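Local coordinates for Beta/alpha-amylase (Paenibacillus polymyxa, PDB 3VOC), which removes successive maltose units from the non-reducing ends of starch chains, being the beta-amylase domain of a larger secreted beta/alpha-amylase precursor, at residues A[372-375]-A[376-380]; A[338-341]-A[342-346]; A[46-49]-A[50-54]; A[138-141]-A[142-146]. One frame throughout, in Å; residues are numbered along the deposited sequence.

How the contacts relate
All four contacts lie, in two pairs, on the outside of one (beta/alpha)8 barrel, the glycosyl hydrolase family 14 domain. Along the chain contact 3 comes first, then contact 4, contact 2 and contact 1. Contacts 1 and 2 lie on the neighbouring helices 367-378 and 338-352, their centres about 11 Å apart, and touch through polar and aromatic side chains. The centres of contacts 3 and 4 are about 15 Å apart, without touching. About 40 Å separates the centres of contacts 1 and 3, on opposite sides of the chain's centre. Contacts 1 and 2 thus join two barrel helices directly, while contact 3 uses calcium to tie a loop to the helix of contact 4.

Contact 1 of 4, residues A[372-375]-A[376-380]; sequences IEEK and ITKFG
Glu374 and Lys378, one helical turn apart, reach obliquely across each other until Lys378 NZ lies 2.7 Å from Glu374 OE1. The ammonium group meets this oxygen from above the carboxylate plane, and Lys375 NZ, 2.9 Å from the same Glu374 OE1, comes from the opposite face. This is the familiar i to i+4 salt bridge of a helix, here widened into a three-residue network; the shared carboxylate oxygen sits between the two ammonium groups, whose nitrogens Lys375 NZ and Lys378 NZ are 4.5 Å apart. The two lysines arrive differently: Lys378 runs extended beyond CG, whereas Lys375 bends early (chi2 -48°) and gives its strongest salt bridge to Asp343. Glu374 OE2 is taken by Lys371, and the carboxylate of Glu373 by Lys413.

Thr377 turns back on its own helix. With chi1 at 57° its hydroxyl lies against the helix backbone, and Thr377 OG1 comes within 2.8 Å of Glu373 O, which also accepts the backbone N of Thr377, so the carbonyl is gripped from both faces. On another side Ile372 CG2 and Ile376 CG2 meet at 4.2 Å. Phe379, where helical geometry stops, still donates its N to Lys375 O at 3.1 Å.

Helix 367-378 links barrel strands 356-359 and 383-386. Lys375 and Phe379 lie against helix 338-352, while Ile372 and Ile376 rest on Ile410 of helix 403-411.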
loop_
_atom_site.group_PDB
_atom_site.type_symbol
_atom_site.label_atom_id
_atom_site.label_comp_id
_atom_site.label_asym_id
_atom_site.label_seq_id
_atom_site.Cartn_x
_atom_site.Cartn_y
_atom_site.Cartn_z
ATOM N N ILE A 372 12.859 14.154 -5.684
ATOM C CA ILE A 372 12.056 13.265 -6.519
ATOM C C ILE A 372 12.734 13.110 -7.873
ATOM O O ILE A 372 12.849 11.999 -8.390
ATOM C CB ILE A 372 10.586 13.759 -6.705
ATOM C CG1 ILE A 372 9.836 13.715 -5.360
ATOM C CG2 ILE A 372 9.847 12.868 -7.721
ATOM C CD1 ILE A 372 8.654 14.666 -5.294
ATOM N N GLU A 373 13.179 14.231 -8.441
ATOM C CA GLU A 373 13.868 14.220 -9.726
ATOM C C GLU A 373 15.075 13.282 -9.712
ATOM O O GLU A 373 15.269 12.516 -10.651
ATOM C CB GLU A 373 14.335 15.622 -10.132
ATOM C CG GLU A 373 14.912 15.649 -11.554
ATOM C CD GLU A 373 15.684 16.919 -11.848
ATOM O OE1 GLU A 373 16.422 17.386 -10.957
ATOM O OE2 GLU A 373 15.560 17.437 -12.978
ATOM N N GLU A 374 15.876 13.355 -8.653
ATOM C CA GLU A 374 17.042 12.469 -8.502
ATOM C C GLU A 374 16.631 10.991 -8.552
ATOM O O GLU A 374 17.235 10.193 -9.273
ATOM C CB GLU A 374 17.812 12.810 -7.209
ATOM C CG GLU A 374 18.839 11.758 -6.758
ATOM C CD GLU A 374 19.013 11.694 -5.233
ATOM O OE1 GLU A 374 19.386 10.627 -4.696
ATOM O OE2 GLU A 374 18.788 12.721 -4.564
ATOM N N LYS A 375 15.584 10.637 -7.806
ATOM C CA LYS A 375 15.153 9.254 -7.732
ATOM C C LYS A 375 14.616 8.729 -9.053
ATOM O O LYS A 375 15.059 7.670 -9.531
ATOM C CB LYS A 375 14.126 9.044 -6.591
ATOM C CG LYS A 375 14.682 9.404 -5.173
ATOM C CD LYS A 375 16.057 8.776 -4.926
ATOM C CE LYS A 375 16.508 8.950 -3.450
ATOM N NZ LYS A 375 17.967 8.599 -3.241
ATOM N N ILE A 376 13.689 9.468 -9.663
ATOM C CA ILE A 376 13.068 8.985 -10.910
ATOM C C ILE A 376 14.085 8.824 -12.052
ATOM O O ILE A 376 13.928 7.935 -12.878
ATOM C CB ILE A 376 11.802 9.817 -11.337
ATOM C CG1 ILE A 376 12.145 11.290 -11.599
ATOM C CG2 ILE A 376 10.708 9.699 -10.260
ATOM C CD1 ILE A 376 10.938 12.147 -12.035
ATOM N N THR A 377 15.120 9.670 -12.079
ATOM C CA THR A 377 16.135 9.617 -13.134
ATOM C C THR A 377 17.238 8.585 -12.849
ATOM O O THR A 377 17.760 7.982 -13.786
ATOM C CB THR A 377 16.807 10.996 -13.407
ATOM O OG1 THR A 377 17.378 11.501 -12.196
ATOM C CG2 THR A 377 15.792 12.013 -13.957
ATOM N N LYS A 378 17.598 8.390 -11.573
ATOM C CA LYS A 378 18.574 7.357 -11.193
ATOM C C LYS A 378 18.031 5.962 -11.499
ATOM O O LYS A 378 18.781 5.065 -11.880
ATOM C CB LYS A 378 18.913 7.422 -9.700
ATOM C CG LYS A 378 20.033 8.380 -9.331
ATOM C CD LYS A 378 20.226 8.428 -7.809
ATOM C CE LYS A 378 21.378 9.353 -7.407
ATOM N NZ LYS A 378 21.523 9.456 -5.908
ATOM N N PHE A 379 16.727 5.782 -11.329
ATOM C CA PHE A 379 16.164 4.429 -11.342
ATOM C C PHE A 379 15.186 4.124 -12.469
ATOM O O PHE A 379 14.512 3.094 -12.454
ATOM C CB PHE A 379 15.572 4.106 -9.967
ATOM C CG PHE A 379 16.587 4.161 -8.849
ATOM C CD1 PHE A 379 17.602 3.203 -8.769
ATOM C CD2 PHE A 379 16.532 5.168 -7.887
ATOM C CE1 PHE A 379 18.562 3.253 -7.756
ATOM C CE2 PHE A 379 17.490 5.232 -6.859
ATOM C CZ PHE A 379 18.506 4.262 -6.793
ATOM N N GLY A 380 15.092 5.015 -13.448
ATOM C CA GLY A 380 14.263 4.713 -14.626
ATOM C C GLY A 380 12.792 4.500 -14.289
ATOM O O GLY A 380 12.141 3.594 -14.838
#

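Contact 2 of 4, residues A[338-341]-A[342-346]; sequences PSTL and VDTVS
Val342 donates its backbone N to Pro338 O at 2.9 Å and packs CG2 against that same carbonyl oxygen, binding the start of helix 338-352 to its second turn. At Asp343 the backbone N bonds to Ser339 O, and the carboxylate folds back over this carbonyl (chi1 -66°), leaving Asp343 OD1 3.3 Å from Ser339 O. As both oxygens are acceptors, the carboxylate finds its main partner beyond the helix, in Lys375, which also bonds to Ser339 OG.

Thr344 grips Thr340 O twice, with its N at 2.8 Å and its OG1 at 3.0 Å, the hydroxyl approaching from 39° above the carbonyl plane. The hydroxyl of Thr340 itself turns to Asp328. Val345 N bonds to Leu341 O, and the two side chains run alongside each other in the same direction, Val345 CG2 being 4.2 Å from Leu341 CD1. Ser346 repeats the double grip: its OG, 2.8 Å from Val342 O, and its N meet that oxygen from opposite faces, while Tyr381 also bonds to the hydroxyl.

With Leu341, Val342 and Val345 lying on Phe321 of strand 318-321, the segment shows the apolar inner face of a helix in a beta-alpha-beta unit of the TIM barrel.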
loop_
_atom_site.group_PDB
_atom_site.type_symbol
_atom_site.label_atom_id
_atom_site.label_comp_id
_atom_site.label_asym_id
_atom_site.label_seq_id
_atom_site.Cartn_x
_atom_site.Cartn_y
_atom_site.Cartn_z
ATOM N N PRO A 338 15.015 7.479 4.641
ATOM C CA PRO A 338 14.102 7.229 3.519
ATOM C C PRO A 338 14.771 7.266 2.165
ATOM O O PRO A 338 14.339 6.561 1.269
ATOM C CB PRO A 338 13.063 8.366 3.629
ATOM C CG PRO A 338 13.751 9.436 4.433
ATOM C CD PRO A 338 14.645 8.694 5.395
ATOM N N SER A 339 15.813 8.083 2.001
ATOM C CA SER A 339 16.465 8.181 0.697
ATOM C C SER A 339 17.235 6.894 0.375
ATOM O O SER A 339 17.176 6.385 -0.747
ATOM C CB SER A 339 17.383 9.413 0.647
ATOM O OG SER A 339 17.977 9.523 -0.624
ATOM N N THR A 340 17.955 6.368 1.368
ATOM C CA THR A 340 18.577 5.038 1.279
ATOM C C THR A 340 17.539 3.939 1.032
ATOM O O THR A 340 17.771 3.022 0.258
ATOM C CB THR A 340 19.379 4.738 2.572
ATOM O OG1 THR A 340 20.556 5.566 2.603
ATOM C CG2 THR A 340 19.784 3.251 2.682
ATOM N N LEU A 341 16.395 4.021 1.704
ATOM C CA LEU A 341 15.322 3.028 1.518
ATOM C C LEU A 341 14.814 3.025 0.072
ATOM O O LEU A 341 14.694 1.955 -0.554
ATOM C CB LEU A 341 14.175 3.273 2.510
ATOM C CG LEU A 341 12.934 2.381 2.441
ATOM C CD1 LEU A 341 13.300 0.913 2.666
ATOM C CD2 LEU A 341 11.913 2.870 3.484
ATOM N N VAL A 342 14.555 4.219 -0.458
ATOM C CA VAL A 342 14.172 4.353 -1.866
ATOM C C VAL A 342 15.227 3.721 -2.778
ATOM O O VAL A 342 14.884 2.974 -3.692
ATOM C CB VAL A 342 13.951 5.835 -2.281
ATOM C CG1 VAL A 342 13.757 5.933 -3.809
ATOM C CG2 VAL A 342 12.736 6.447 -1.525
ATOM N N ASP A 343 16.508 4.029 -2.531
ATOM C CA ASP A 343 17.596 3.436 -3.333
ATOM C C ASP A 343 17.578 1.910 -3.251
ATOM O O ASP A 343 17.672 1.241 -4.271
ATOM C CB ASP A 343 18.972 3.943 -2.903
ATOM C CG ASP A 343 19.175 5.423 -3.182
ATOM O OD1 ASP A 343 18.299 6.054 -3.814
ATOM O OD2 ASP A 343 20.224 5.960 -2.748
ATOM N N THR A 344 17.435 1.382 -2.035
ATOM C CA THR A 344 17.397 -0.068 -1.815
ATOM C C THR A 344 16.280 -0.729 -2.615
ATOM O O THR A 344 16.539 -1.617 -3.427
ATOM C CB THR A 344 17.253 -0.403 -0.314
ATOM O OG1 THR A 344 18.407 0.088 0.381
ATOM C CG2 THR A 344 17.154 -1.935 -0.108
ATOM N N VAL A 345 15.049 -0.278 -2.406
ATOM C CA VAL A 345 13.879 -0.875 -3.047
ATOM C C VAL A 345 13.969 -0.705 -4.555
ATOM O O VAL A 345 13.761 -1.668 -5.323
ATOM C CB VAL A 345 12.561 -0.266 -2.492
ATOM C CG1 VAL A 345 11.360 -0.617 -3.388
ATOM C CG2 VAL A 345 12.327 -0.719 -1.049
ATOM N N SER A 346 14.318 0.506 -4.976
ATOM C CA SER A 346 14.436 0.813 -6.410
ATOM C C SER A 346 15.497 -0.034 -7.120
ATOM O O SER A 346 15.242 -0.545 -8.213
ATOM C CB SER A 346 14.696 2.312 -6.640
ATOM O OG SER A 346 13.627 3.114 -6.144
#

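Contact 3 of 4, residues A[46-49]-A[50-54]; sequences YVES and AGDNQ. With CA (calcium ion), chain B.
Glu48 and Asn53 meet twice, through a calcium ion and through a backbone bond. Glu48 OE2 binds the metal at 2.4 Å, and on its anti side, 23° out of the carboxylate plane, it accepts the backbone N of Asn53 at 2.8 Å. Asp52 OD1 and Asn53 OD1 bind the same calcium, at 2.3 and 2.4 Å. An extended side chain, its CG opposite the backbone N (chi1 -161°), carries the Glu48 carboxylate back to the loop. Its other oxygen, OE1, takes a hydrogen bond of 2.6 Å from the metal-bound water and another from Trp44, which fixes how the group is turned. A type II turn from Gly51 to Gln54 carries Asp52 and Asn53 at its two central positions, closed by Gln54 N to Gly51 O at 2.9 Å.

The other side is loose. Ser49, Ala50 and Gln54 are exposed; near them the two segments meet mostly through backbone, including a CA-H...O contact from Glu48 CA to Gln54 O.

Gln132 and Glu135 of helix 127-144 complete a six-ligand, all-oxygen shell. Three carboxylates, two side-chain amides and a water suit a hard ion such as calcium, whose charge probably offsets the crowding of acids while it ties this loop to that helix.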
loop_
_atom_site.group_PDB
_atom_site.type_symbol
_atom_site.label_atom_id
_atom_site.label_comp_id
_atom_site.label_asym_id
_atom_site.label_seq_id
_atom_site.Cartn_x
_atom_site.Cartn_y
_atom_site.Cartn_z
ATOM N N TYR A 46 -17.603 3.248 -0.460
ATOM C CA TYR A 46 -18.470 4.053 -1.314
ATOM C C TYR A 46 -19.243 3.222 -2.325
ATOM O O TYR A 46 -20.335 3.623 -2.739
ATOM C CB TYR A 46 -17.657 5.068 -2.124
ATOM C CG TYR A 46 -17.270 6.351 -1.420
ATOM C CD1 TYR A 46 -17.355 6.480 -0.041
ATOM C CD2 TYR A 46 -16.764 7.437 -2.155
ATOM C CE1 TYR A 46 -16.968 7.668 0.610
ATOM C CE2 TYR A 46 -16.384 8.630 -1.518
ATOM C CZ TYR A 46 -16.483 8.734 -0.143
ATOM O OH TYR A 46 -16.096 9.891 0.499
ATOM N N VAL A 47 -18.661 2.114 -2.778
ATOM C CA VAL A 47 -19.179 1.462 -3.976
ATOM C C VAL A 47 -19.895 0.135 -3.731
ATOM O O VAL A 47 -20.562 -0.362 -4.621
ATOM C CB VAL A 47 -18.085 1.269 -5.075
ATOM C CG1 VAL A 47 -17.430 2.605 -5.429
ATOM C CG2 VAL A 47 -17.011 0.245 -4.624
ATOM N N GLU A 48 -19.737 -0.443 -2.548
ATOM C CA GLU A 48 -20.463 -1.665 -2.196
ATOM C C GLU A 48 -20.982 -1.544 -0.754
ATOM O O GLU A 48 -20.846 -2.465 0.043
ATOM C CB GLU A 48 -19.565 -2.901 -2.391
ATOM C CG GLU A 48 -20.311 -4.245 -2.499
ATOM C CD GLU A 48 -19.384 -5.450 -2.651
ATOM O OE1 GLU A 48 -18.171 -5.276 -2.956
ATOM O OE2 GLU A 48 -19.863 -6.595 -2.469
ATOM N N SER A 49 -21.583 -0.400 -0.432
ATOM C CA SER A 49 -21.948 -0.086 0.950
ATOM C C SER A 49 -23.269 -0.715 1.379
ATOM O O SER A 49 -23.444 -1.063 2.547
ATOM C CB SER A 49 -22.030 1.432 1.182
ATOM O OG SER A 49 -23.108 2.007 0.447
ATOM N N ALA A 50 -24.187 -0.870 0.432
ATOM C CA ALA A 50 -25.575 -1.215 0.770
ATOM C C ALA A 50 -25.755 -2.687 1.138
ATOM O O ALA A 50 -26.660 -3.036 1.905
ATOM C CB ALA A 50 -26.506 -0.827 -0.391
ATOM N N GLY A 51 -24.914 -3.547 0.574
ATOM C CA GLY A 51 -25.041 -4.987 0.768
ATOM C C GLY A 51 -24.046 -5.718 -0.106
ATOM O O GLY A 51 -23.507 -5.138 -1.052
ATOM N N ASP A 52 -23.800 -6.986 0.212
ATOM C CA ASP A 52 -22.877 -7.805 -0.564
ATOM C C ASP A 52 -23.356 -7.847 -2.008
ATOM O O ASP A 52 -24.488 -8.241 -2.289
ATOM C CB ASP A 52 -22.764 -9.223 0.017
ATOM C CG ASP A 52 -21.633 -10.036 -0.616
ATOM O OD1 ASP A 52 -20.826 -9.486 -1.399
ATOM O OD2 ASP A 52 -21.552 -11.251 -0.336
ATOM N N ASN A 53 -22.493 -7.368 -2.900
ATOM C CA ASN A 53 -22.759 -7.333 -4.342
ATOM C C ASN A 53 -23.902 -6.414 -4.739
ATOM O O ASN A 53 -24.523 -6.591 -5.783
ATOM C CB ASN A 53 -22.931 -8.744 -4.912
ATOM C CG ASN A 53 -21.691 -9.590 -4.735
ATOM O OD1 ASN A 53 -20.597 -9.075 -4.510
ATOM N ND2 ASN A 53 -21.853 -10.893 -4.837
ATOM N N GLN A 54 -24.162 -5.424 -3.895
ATOM C CA GLN A 54 -25.036 -4.331 -4.243
ATOM C C GLN A 54 -24.143 -3.102 -4.438
ATOM O O GLN A 54 -23.645 -2.515 -3.478
ATOM C CB GLN A 54 -26.095 -4.106 -3.158
ATOM C CG GLN A 54 -27.102 -3.061 -3.537
ATOM C CD GLN A 54 -28.232 -2.872 -2.521
ATOM O OE1 GLN A 54 -28.499 -3.724 -1.664
ATOM N NE2 GLN A 54 -28.892 -1.728 -2.618
HETATM CA CA CA B . -19.080 -8.804 -2.692
HETATM O O HOH W 1 -17.291 -7.628 -3.639
#

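Contact 4 of 4, residues A[138-141]-A[142-146]; sequences ASFA and ENFAG
Ser139 and Asn143 stand one turn apart near the end of helix 127-144, an outer helix of the TIM barrel. Ser139 O is doubly satisfied: the backbone N of Asn143 reaches it at 2.9 Å, and Asn143 ND2, also 2.9 Å from Ser139 O, comes from the opposite face of the carbonyl plane. The side-chain bond is nearly straight (173°) and lies in the plane of the Asn143 amide, which is thereby held in one rotation. At its other end Asn143 OD1 accepts from Lys61, while Ser139 OG is bonded to Trp57, so both join this helix to the region around helix 58-69.

Routine helical bonds satisfy two more carbonyls, from Glu142 N to Ala138 O and from Phe144 N to Phe140 O.

Phe140 packs against Trp74, Pro76 and Ile78 of strand 73-79, and Phe144 against Tyr60. Phe140 CG is trans to its backbone N (chi1 -179°), which swings the ring along the helix to Phe144 in the next turn. The rings are almost parallel, 15° between planes, but displaced, so that little of one lies over the other; Phe144 CB makes a CH-pi contact over the Phe140 face, and Phe140 CE1 sits 3.5 Å from Phe144 CD2.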
loop_
_atom_site.group_PDB
_atom_site.type_symbol
_atom_site.label_atom_id
_atom_site.label_comp_id
_atom_site.label_asym_id
_atom_site.label_seq_id
_atom_site.Cartn_x
_atom_site.Cartn_y
_atom_site.Cartn_z
ATOM N N ALA A 138 -14.489 -7.594 -10.662
ATOM C CA ALA A 138 -15.422 -7.976 -11.722
ATOM C C ALA A 138 -16.437 -6.872 -11.947
ATOM O O ALA A 138 -16.701 -6.472 -13.084
ATOM C CB ALA A 138 -16.137 -9.307 -11.357
ATOM N N SER A 139 -17.010 -6.372 -10.854
ATOM C CA SER A 139 -17.977 -5.311 -10.965
ATOM C C SER A 139 -17.359 -4.048 -11.557
ATOM O O SER A 139 -17.989 -3.395 -12.395
ATOM C CB SER A 139 -18.628 -4.993 -9.620
ATOM O OG SER A 139 -19.702 -4.104 -9.837
ATOM N N PHE A 140 -16.143 -3.700 -11.125
ATOM C CA PHE A 140 -15.477 -2.515 -11.680
ATOM C C PHE A 140 -15.275 -2.656 -13.179
ATOM O O PHE A 140 -15.564 -1.738 -13.958
ATOM C CB PHE A 140 -14.111 -2.265 -11.007
ATOM C CG PHE A 140 -13.415 -1.054 -11.537
ATOM C CD1 PHE A 140 -13.800 0.229 -11.132
ATOM C CD2 PHE A 140 -12.412 -1.181 -12.477
ATOM C CE1 PHE A 140 -13.170 1.372 -11.670
ATOM C CE2 PHE A 140 -11.787 -0.050 -13.018
ATOM C CZ PHE A 140 -12.165 1.220 -12.615
ATOM N N ALA A 141 -14.768 -3.819 -13.581
ATOM C CA ALA A 141 -14.483 -4.096 -14.975
ATOM C C ALA A 141 -15.753 -3.956 -15.810
ATOM O O ALA A 141 -15.748 -3.324 -16.868
ATOM C CB ALA A 141 -13.886 -5.496 -15.118
ATOM N N GLU A 142 -16.843 -4.537 -15.311
ATOM C CA GLU A 142 -18.138 -4.487 -15.983
ATOM C C GLU A 142 -18.682 -3.054 -16.094
ATOM O O GLU A 142 -19.196 -2.646 -17.142
ATOM C CB GLU A 142 -19.128 -5.385 -15.227
ATOM C CG GLU A 142 -20.455 -5.605 -15.922
ATOM C CD GLU A 142 -21.188 -6.818 -15.362
ATOM O OE1 GLU A 142 -21.715 -6.725 -14.226
ATOM O OE2 GLU A 142 -21.222 -7.865 -16.059
ATOM N N ASN A 143 -18.537 -2.272 -15.034
ATOM C CA ASN A 143 -19.076 -0.913 -15.034
ATOM C C ASN A 143 -18.228 0.129 -15.753
ATOM O O ASN A 143 -18.749 1.157 -16.217
ATOM C CB ASN A 143 -19.373 -0.458 -13.613
ATOM C CG ASN A 143 -20.666 -1.044 -13.093
ATOM O OD1 ASN A 143 -21.713 -0.419 -13.195
ATOM N ND2 ASN A 143 -20.603 -2.257 -12.566
ATOM N N PHE A 144 -16.929 -0.139 -15.842
ATOM C CA PHE A 144 -15.999 0.819 -16.412
ATOM C C PHE A 144 -15.349 0.409 -17.726
ATOM O O PHE A 144 -14.476 1.126 -18.231
ATOM C CB PHE A 144 -14.972 1.233 -15.359
ATOM C CG PHE A 144 -15.560 2.122 -14.299
ATOM C CD1 PHE A 144 -15.461 3.505 -14.397
ATOM C CD2 PHE A 144 -16.268 1.573 -13.222
ATOM C CE1 PHE A 144 -16.023 4.328 -13.423
ATOM C CE2 PHE A 144 -16.834 2.401 -12.245
ATOM C CZ PHE A 144 -16.714 3.767 -12.349
ATOM N N ALA A 145 -15.787 -0.721 -18.278
ATOM C CA ALA A 145 -15.338 -1.203 -19.590
ATOM C C ALA A 145 -15.478 -0.124 -20.672
ATOM O O ALA A 145 -14.599 0.022 -21.522
ATOM C CB ALA A 145 -16.116 -2.479 -19.987
ATOM N N GLY A 146 -16.566 0.650 -20.623
ATOM C CA GLY A 146 -16.776 1.754 -21.585
ATOM C C GLY A 146 -15.822 2.940 -21.415
ATOM O O GLY A 146 -15.818 3.866 -22.222
#